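Local coordinates for DUF574 domain-containing protein (Thermobifida fusca, PDB 2QE6) that binds S-adenosylmethionine and is probably a methyltransferase, at residues A[24-29]-A[38-43]; A[235-240]-A[267-272]; A[138-143]-A[179-184]. The protein carries 1 engineered substitution. All blocks are in the same frame, centred on the assembly; numbering follows the deposited sequence.

Contact 1 (A[24-29]-A[38-43]). Engineered in segment 24-29: Val26 (natural residue Ala). With SAM (S-adenosylmethionine), chain F.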
# COMPACT_ATOMS: atom_id res chain seq x y z
N ALA A 24 -2.41 4.41 -9.64
CA ALA A 24 -2.88 5.30 -8.58
C ALA A 24 -4.26 5.87 -8.87
O ALA A 24 -5.11 5.90 -7.98
CB ALA A 24 -1.88 6.46 -8.33
N ARG A 25 -4.47 6.32 -10.11
CA ARG A 25 -5.71 6.96 -10.52
C ARG A 25 -6.88 6.03 -10.61
O ARG A 25 -8.00 6.38 -10.24
CB ARG A 25 -5.52 7.70 -11.83
CG ARG A 25 -4.55 8.84 -11.70
CD ARG A 25 -4.06 9.30 -13.07
NE ARG A 25 -2.71 9.87 -13.00
CZ ARG A 25 -2.04 10.33 -14.05
NH1 ARG A 25 -2.57 10.26 -15.27
NH2 ARG A 25 -0.84 10.85 -13.88
N VAL A 26 -6.66 4.81 -11.10
CA VAL A 26 -7.70 3.83 -11.09
C VAL A 26 -8.18 3.42 -9.68
O VAL A 26 -9.40 3.34 -9.38
CB VAL A 26 -7.27 2.62 -11.89
CG1 VAL A 26 -8.34 1.56 -11.78
CG2 VAL A 26 -7.04 3.03 -13.40
N TYR A 27 -7.24 3.23 -8.77
CA TYR A 27 -7.54 2.91 -7.37
C TYR A 27 -8.27 4.09 -6.76
O TYR A 27 -9.25 3.93 -6.08
CB TYR A 27 -6.24 2.63 -6.66
CG TYR A 27 -6.36 2.18 -5.25
CD1 TYR A 27 -6.70 0.89 -4.93
CD2 TYR A 27 -6.07 3.05 -4.22
CE1 TYR A 27 -6.79 0.47 -3.58
CE2 TYR A 27 -6.16 2.65 -2.87
CZ TYR A 27 -6.51 1.34 -2.57
OH TYR A 27 -6.59 0.91 -1.26
N ASP A 28 -7.83 5.30 -7.08
CA ASP A 28 -8.53 6.50 -6.62
C ASP A 28 -10.01 6.51 -7.10
O ASP A 28 -10.94 6.80 -6.36
CB ASP A 28 -7.84 7.72 -7.17
CG ASP A 28 -8.38 8.98 -6.59
OD1 ASP A 28 -8.20 9.11 -5.36
OD2 ASP A 28 -9.02 9.77 -7.32
N ALA A 29 -10.21 6.22 -8.38
CA ALA A 29 -11.53 6.09 -8.97
C ALA A 29 -12.35 5.01 -8.21
O ALA A 29 -13.50 5.24 -7.87
CB ALA A 29 -11.40 5.75 -10.48
N GLU A 38 -10.70 10.20 -17.52
CA GLU A 38 -11.71 9.35 -18.05
C GLU A 38 -11.19 7.93 -18.28
O GLU A 38 -11.88 6.96 -17.96
CB GLU A 38 -12.35 9.92 -19.31
CG GLU A 38 -13.72 9.35 -19.50
CD GLU A 38 -14.33 9.73 -20.82
OE1 GLU A 38 -13.90 10.72 -21.44
OE2 GLU A 38 -15.25 9.04 -21.23
N ALA A 39 -9.94 7.82 -18.74
CA ALA A 39 -9.34 6.51 -19.03
C ALA A 39 -9.25 5.72 -17.75
O ALA A 39 -9.41 4.51 -17.75
CB ALA A 39 -7.96 6.67 -19.67
N ASP A 40 -9.02 6.40 -16.63
CA ASP A 40 -8.96 5.69 -15.35
C ASP A 40 -10.33 5.21 -14.89
O ASP A 40 -10.44 4.11 -14.44
CB ASP A 40 -8.37 6.57 -14.26
CG ASP A 40 -7.04 7.12 -14.66
OD1 ASP A 40 -6.14 6.28 -14.87
OD2 ASP A 40 -6.93 8.35 -14.79
N ARG A 41 -11.33 6.09 -14.94
CA ARG A 41 -12.71 5.71 -14.61
C ARG A 41 -13.22 4.61 -15.57
O ARG A 41 -13.86 3.64 -15.15
CB ARG A 41 -13.59 6.93 -14.61
CG ARG A 41 -13.20 7.91 -13.49
CD ARG A 41 -14.10 9.12 -13.35
NE ARG A 41 -14.24 9.87 -14.59
CZ ARG A 41 -13.44 10.85 -14.98
NH1 ARG A 41 -12.41 11.24 -14.24
NH2 ARG A 41 -13.67 11.45 -16.13
N ALA A 42 -12.94 4.74 -16.86
CA ALA A 42 -13.34 3.66 -17.79
C ALA A 42 -12.74 2.30 -17.37
O ALA A 42 -13.42 1.27 -17.43
CB ALA A 42 -12.98 4.01 -19.26
N LEU A 43 -11.49 2.26 -16.93
CA LEU A 43 -10.92 0.96 -16.58
C LEU A 43 -11.49 0.46 -15.23
O LEU A 43 -11.70 -0.73 -15.04
CB LEU A 43 -9.37 0.98 -16.57
CG LEU A 43 -8.63 -0.31 -16.16
CD1 LEU A 43 -8.94 -1.48 -17.13
CD2 LEU A 43 -7.13 -0.03 -16.05
N SAM F . -0.75 1.92 -0.91
CA SAM F . -2.11 2.50 -1.24
C SAM F . -3.18 1.66 -0.58
O SAM F . -4.26 2.16 -0.28
OXT SAM F . -2.99 0.45 -0.37
CB SAM F . -2.48 2.58 -2.74
CG SAM F . -2.59 1.23 -3.47
SD SAM F . -2.82 1.34 -5.28
CE SAM F . -2.82 3.14 -5.38
C5' SAM F . -1.09 1.05 -5.71
C4' SAM F . -0.08 2.21 -5.72
O4' SAM F . 1.24 1.68 -5.87
C3' SAM F . -0.26 3.19 -6.89
O3' SAM F . -0.32 4.53 -6.43
C2' SAM F . 0.92 2.97 -7.83
O2' SAM F . 1.28 4.10 -8.63
C1' SAM F . 1.96 2.49 -6.81
N9 SAM F . 3.00 1.70 -7.48
C8 SAM F . 2.89 0.50 -8.17
N7 SAM F . 4.12 0.14 -8.61
C5 SAM F . 5.01 1.10 -8.19
C6 SAM F . 6.39 1.21 -8.35
N6 SAM F . 7.07 0.27 -9.06
N1 SAM F . 7.01 2.32 -7.79
C2 SAM F . 6.29 3.30 -7.07
N3 SAM F . 4.91 3.19 -6.93
C4 SAM F . 4.30 2.09 -7.48
O HOH W 1 -4.70 8.78 -16.44
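Asp40 lays its carboxylate against the base of the Arg25 side chain, with CG of Asp40 3.3 Å from CB of Arg25, so the arginine first meets the acid through its aliphatic part. Arg25 CG stands anti to its own carbonyl carbon (chi1 -64°), and from there the chain runs extended to NE, carrying the guanidinium past Asp40; the two flat groups end almost perpendicular. NH1 of Arg25 stays 4.8 Å from OD2 of Asp40, and a water spans the gap, accepting from NH1 and lying 2.8 Å from OD2. Each charge has firmer partners: Arg25 forms a salt bridge with Asp113, while the carboxylate of Asp40 accepts from the backbone N of Phe37, just before its helix, and of Thr22, just before helix 23-30, joining the starts of the two helices.

Val26, an engineered residue that is alanine in nature, turns CG2 between the helices, 3.7 Å from Asp40 OD1 and 4.0 Å from Leu43 CD2. Further along, Ala29 CB touches Arg41 CG. The short helix axes approach to 8.3 Å and cross at -60°.

Tyr27 serves the ligand instead: one ring face carries the sulfonium SD of S-adenosylmethionine 3.6 Å above its plane, and its OH gives a weak bond to the carboxylate O. Helix 23-30 thus lines the S-adenosylmethionine pocket with Tyr27 and Ala24, while helix 38-48 packs behind it, in a Rossmann-like methyltransferase.

Contact 2 (A[235-240]-A[267-272])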
# COMPACT_ATOMS: atom_id res chain seq x y z
N GLU A 235 8.92 -11.93 12.11
CA GLU A 235 7.95 -12.69 12.88
C GLU A 235 6.56 -12.06 12.71
O GLU A 235 6.34 -10.94 13.13
CB GLU A 235 8.35 -12.71 14.35
CG GLU A 235 7.40 -13.43 15.25
CD GLU A 235 7.88 -13.45 16.67
OE1 GLU A 235 7.72 -12.42 17.38
OE2 GLU A 235 8.44 -14.49 17.05
N LEU A 236 5.62 -12.79 12.09
CA LEU A 236 4.29 -12.24 11.79
C LEU A 236 3.57 -11.96 13.08
O LEU A 236 3.57 -12.80 13.99
CB LEU A 236 3.47 -13.20 10.94
CG LEU A 236 3.87 -13.36 9.45
CD1 LEU A 236 3.16 -14.59 8.91
CD2 LEU A 236 3.53 -12.10 8.66
N VAL A 237 2.98 -10.78 13.20
CA VAL A 237 2.17 -10.49 14.38
C VAL A 237 0.79 -11.12 14.13
O VAL A 237 0.37 -11.26 12.99
CB VAL A 237 2.06 -8.96 14.69
CG1 VAL A 237 3.41 -8.26 14.51
CG2 VAL A 237 1.02 -8.30 13.85
N GLU A 238 0.11 -11.52 15.20
CA GLU A 238 -1.22 -12.08 15.13
C GLU A 238 -2.16 -11.09 14.44
O GLU A 238 -2.09 -9.86 14.70
CB GLU A 238 -1.77 -12.41 16.53
CG GLU A 238 -1.14 -13.62 17.24
CD GLU A 238 -1.50 -14.97 16.63
OE1 GLU A 238 -2.45 -15.07 15.79
OE2 GLU A 238 -0.82 -15.96 17.01
N PRO A 239 -3.07 -11.60 13.58
CA PRO A 239 -3.34 -13.02 13.23
C PRO A 239 -2.57 -13.68 12.08
O PRO A 239 -3.02 -14.72 11.57
CB PRO A 239 -4.82 -12.98 12.87
CG PRO A 239 -4.93 -11.63 12.14
CD PRO A 239 -4.03 -10.70 12.92
N GLY A 240 -1.43 -13.12 11.67
CA GLY A 240 -0.68 -13.62 10.51
C GLY A 240 -1.15 -12.99 9.21
O GLY A 240 -1.59 -11.85 9.20
N ALA A 267 -3.67 -9.27 4.16
CA ALA A 267 -2.81 -8.33 4.87
C ALA A 267 -1.92 -9.13 5.84
O ALA A 267 -2.34 -10.17 6.36
CB ALA A 267 -3.66 -7.33 5.68
N GLY A 268 -0.72 -8.62 6.11
CA GLY A 268 0.17 -9.17 7.12
C GLY A 268 1.11 -8.08 7.62
O GLY A 268 1.45 -7.18 6.88
N ILE A 269 1.49 -8.17 8.88
CA ILE A 269 2.53 -7.32 9.46
C ILE A 269 3.50 -8.25 10.18
O ILE A 269 3.09 -9.13 10.94
CB ILE A 269 1.99 -6.30 10.46
CG1 ILE A 269 1.10 -5.28 9.76
CG2 ILE A 269 3.16 -5.54 11.15
CD1 ILE A 269 0.67 -4.16 10.67
N GLY A 270 4.78 -8.09 9.89
CA GLY A 270 5.84 -8.88 10.51
C GLY A 270 6.86 -8.00 11.18
O GLY A 270 7.14 -6.89 10.71
N ARG A 271 7.45 -8.51 12.25
CA ARG A 271 8.43 -7.77 13.04
C ARG A 271 9.83 -8.37 12.83
O ARG A 271 10.01 -9.57 12.85
CB ARG A 271 8.04 -7.82 14.51
CG ARG A 271 8.91 -7.01 15.44
CD ARG A 271 8.45 -7.14 16.86
NE ARG A 271 8.55 -8.51 17.36
CZ ARG A 271 9.65 -9.04 17.89
NH1 ARG A 271 10.74 -8.32 18.01
NH2 ARG A 271 9.66 -10.30 18.29
N LYS A 272 10.82 -7.50 12.62
CA LYS A 272 12.22 -7.92 12.51
C LYS A 272 12.76 -8.20 13.89
O LYS A 272 12.65 -7.38 14.77
CB LYS A 272 13.08 -6.83 11.83
CG LYS A 272 14.45 -7.29 11.52
CD LYS A 272 15.17 -6.37 10.54
CE LYS A 272 16.43 -7.01 9.97
NZ LYS A 272 17.08 -6.09 8.97
O HOH W 2 6.10 -10.44 16.20
O HOH W 3 -0.02 -10.08 10.61
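Glu235 and Arg271 stand side by side on one face of an antiparallel strand pair, the last two strands of the mixed seven-stranded sheet, in which strand 265-271 runs antiparallel to its neighbours as in Rossmann-like methyltransferases. The two residues form a hydrogen-bonded pair, each backbone N donating to the other's O (Glu235 N to Arg271 O 2.7 Å, Arg271 N to Glu235 O 2.8 Å). Both side chains set out with CG anti to the backbone N, and the arginine bends at chi3 (63°), which brings NH2 over to OE1. The resulting salt bridge, Arg271 NH2 to Glu235 OE1 3.0 Å, is not coplanar: the planes are 64° apart, and NH2 meets OE1 from above the carboxylate. A water donates to both O and OE1 of Glu235 and takes a weak bond from Arg271 NE. Replacing Arg271 with an alanine would probably leave the Glu235 carboxylate without its opposite charge and free to swing, with the water as a remaining partner.

Leu236 faces Gly270 in the next, non-hydrogen-bonded pair, its side chain on the other face, and the backbones close to 3.9 Å between Leu236 CA and Gly270 CA. One step on, Val237 crosses Ile269 obliquely, CG2 against CB, while Ile269 itself packs on Phe71 of helix 54-75.

Further on, the peptide bond before Pro239 is cis, and Gly240 N bonds back to Val237 O. A second water accepts from Ile269 N and lies near both Val237 O and Gly240 O. Val237 N donates to Ile269 O, 2.8 Å away and in the carbonyl plane, with an N-H...O angle of 167°.

Contact 3 (A[138-143]-A[179-184])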
# COMPACT_ATOMS: atom_id res chain seq x y z
N ARG A 138 10.88 -0.43 -7.17
CA ARG A 138 11.75 -1.49 -7.62
C ARG A 138 13.22 -1.10 -7.63
O ARG A 138 14.09 -1.91 -7.97
CB ARG A 138 11.31 -1.95 -8.99
CG ARG A 138 9.92 -2.55 -8.96
CD ARG A 138 9.48 -2.89 -10.37
NE ARG A 138 9.30 -1.67 -11.15
CZ ARG A 138 8.85 -1.63 -12.39
NH1 ARG A 138 8.50 -2.74 -13.02
NH2 ARG A 138 8.74 -0.46 -13.02
N ASP A 139 13.52 0.15 -7.24
CA ASP A 139 14.88 0.63 -7.07
C ASP A 139 15.12 1.06 -5.60
O ASP A 139 15.21 2.25 -5.32
CB ASP A 139 15.12 1.80 -8.02
CG ASP A 139 16.59 2.16 -8.16
OD1 ASP A 139 17.45 1.54 -7.48
OD2 ASP A 139 16.88 3.08 -8.95
N PRO A 140 15.25 0.08 -4.68
CA PRO A 140 15.41 0.31 -3.24
C PRO A 140 16.60 1.20 -2.91
O PRO A 140 16.51 2.02 -2.00
CB PRO A 140 15.66 -1.11 -2.67
CG PRO A 140 15.27 -2.05 -3.70
CD PRO A 140 15.19 -1.37 -5.00
N GLU A 141 17.69 1.01 -3.66
CA GLU A 141 18.91 1.79 -3.49
C GLU A 141 18.63 3.26 -3.67
O GLU A 141 19.05 4.07 -2.87
CB GLU A 141 20.00 1.34 -4.47
N TYR A 142 17.90 3.62 -4.72
CA TYR A 142 17.55 5.02 -4.93
C TYR A 142 16.63 5.54 -3.79
O TYR A 142 16.87 6.60 -3.22
CB TYR A 142 16.90 5.23 -6.32
CG TYR A 142 16.46 6.65 -6.57
CD1 TYR A 142 17.35 7.61 -7.03
CD2 TYR A 142 15.15 7.03 -6.32
CE1 TYR A 142 16.94 8.91 -7.22
CE2 TYR A 142 14.73 8.32 -6.52
CZ TYR A 142 15.62 9.26 -6.97
OH TYR A 142 15.16 10.56 -7.14
N ILE A 143 15.60 4.78 -3.44
CA ILE A 143 14.65 5.26 -2.43
C ILE A 143 15.32 5.41 -1.05
O ILE A 143 15.18 6.45 -0.39
CB ILE A 143 13.40 4.36 -2.35
CG1 ILE A 143 12.50 4.61 -3.57
CG2 ILE A 143 12.59 4.61 -1.08
CD1 ILE A 143 11.51 3.50 -3.81
N VAL A 179 11.82 -6.76 -2.12
CA VAL A 179 11.28 -6.75 -0.75
C VAL A 179 12.41 -7.06 0.24
O VAL A 179 12.47 -6.47 1.31
CB VAL A 179 10.06 -7.68 -0.55
CG1 VAL A 179 9.53 -7.58 0.91
CG2 VAL A 179 8.96 -7.28 -1.55
N GLY A 180 13.30 -7.98 -0.15
CA GLY A 180 14.49 -8.28 0.65
C GLY A 180 15.38 -7.07 0.93
O GLY A 180 15.93 -6.96 2.02
N ALA A 181 15.54 -6.17 -0.03
CA ALA A 181 16.34 -4.96 0.21
C ALA A 181 15.74 -4.09 1.31
O ALA A 181 16.44 -3.52 2.13
CB ALA A 181 16.48 -4.16 -1.07
N TYR A 182 14.43 -3.95 1.32
CA TYR A 182 13.78 -3.11 2.33
C TYR A 182 13.83 -3.81 3.70
O TYR A 182 14.01 -3.15 4.70
CB TYR A 182 12.32 -2.76 1.91
CG TYR A 182 12.21 -1.89 0.65
CD1 TYR A 182 12.69 -0.59 0.64
CD2 TYR A 182 11.64 -2.39 -0.54
CE1 TYR A 182 12.61 0.23 -0.50
CE2 TYR A 182 11.56 -1.57 -1.70
CZ TYR A 182 12.05 -0.26 -1.65
OH TYR A 182 12.00 0.58 -2.75
N ARG A 183 13.63 -5.13 3.76
CA ARG A 183 13.73 -5.87 5.04
C ARG A 183 15.12 -5.75 5.62
O ARG A 183 15.28 -5.57 6.82
CB ARG A 183 13.41 -7.36 4.88
CG ARG A 183 11.95 -7.66 4.58
CD ARG A 183 11.58 -9.07 4.85
NE ARG A 183 12.59 -9.94 4.30
CZ ARG A 183 12.58 -10.48 3.09
NH1 ARG A 183 11.58 -10.31 2.26
NH2 ARG A 183 13.62 -11.22 2.72
N ASP A 184 16.12 -5.84 4.74
CA ASP A 184 17.52 -5.78 5.12
C ASP A 184 17.89 -4.40 5.64
O ASP A 184 18.72 -4.32 6.52
CB ASP A 184 18.46 -6.17 3.97
CG ASP A 184 18.43 -7.65 3.65
OD1 ASP A 184 17.87 -8.43 4.44
OD2 ASP A 184 18.96 -8.03 2.57
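The ring of Tyr182 has Pro140 over one face and Ile143 at its edge. CB of Pro140 sits 3.8 Å above the ring plane, offset toward the rim, in a CH-pi contact 23° off the ring normal; the nearest ring atom is CZ. At the edge, CD1 of Ile143 approaches the phenol OH of Tyr182 to 3.1 Å, a tight fit, and the two side chains cross at about a right angle. Tyr182 reaches this place because its CG stands anti to the carbonyl carbon (chi1 -65°), sending the long ring across from helix 175-185 to the start of helix 140-145. The hydroxyl is held by the backbone O of Val137, a residue that binds S-adenosylmethionine; this bond satisfies the hydroxyl, helps hold the ring's end and joins helix 175-185 to the chain beside the pocket.

Ala181, one residue earlier, presses its methyl against the same proline: its CB lies 3.5 Å from Pro140 CB and 3.6 Å from Pro140 CG. Pro140 CB thus meets the methyl and the ring face together, from directions roughly at right angles. Pro140 opens its helix right after Asp139, the N-cap, whose OD1 receives a weak bond from Tyr142 N. Ile143 and Tyr182 both rest on Leu84 of strand 80-84. Two helices packed beside each other on a parallel strand, next to the loop that holds the cofactor, are typical of the Rossmann-like methyltransferase fold.

All three contacts lie within the S-adenosyl methyltransferase family region. Contacts 1 and 3 meet the ligand from different parts of the chain: Ala24 and Tyr27 in the first and Arg138 in the third line its pocket, although the contact centres are about 28 Å apart and their nearest atoms about 13 Å. Contact 2 lies at the far margin of the sheet, on the opposite side of the chain's centre from contact 1 and about 31 Å from it between centres; the Ala267 side chain is about 10 Å from S-adenosylmethionine. Contacts 2 and 3 do touch, for Lys272 NZ lies 2.8 Å from Arg183 O, probably hydrogen-bonding the residue just after strand 265-271 to helix 175-185.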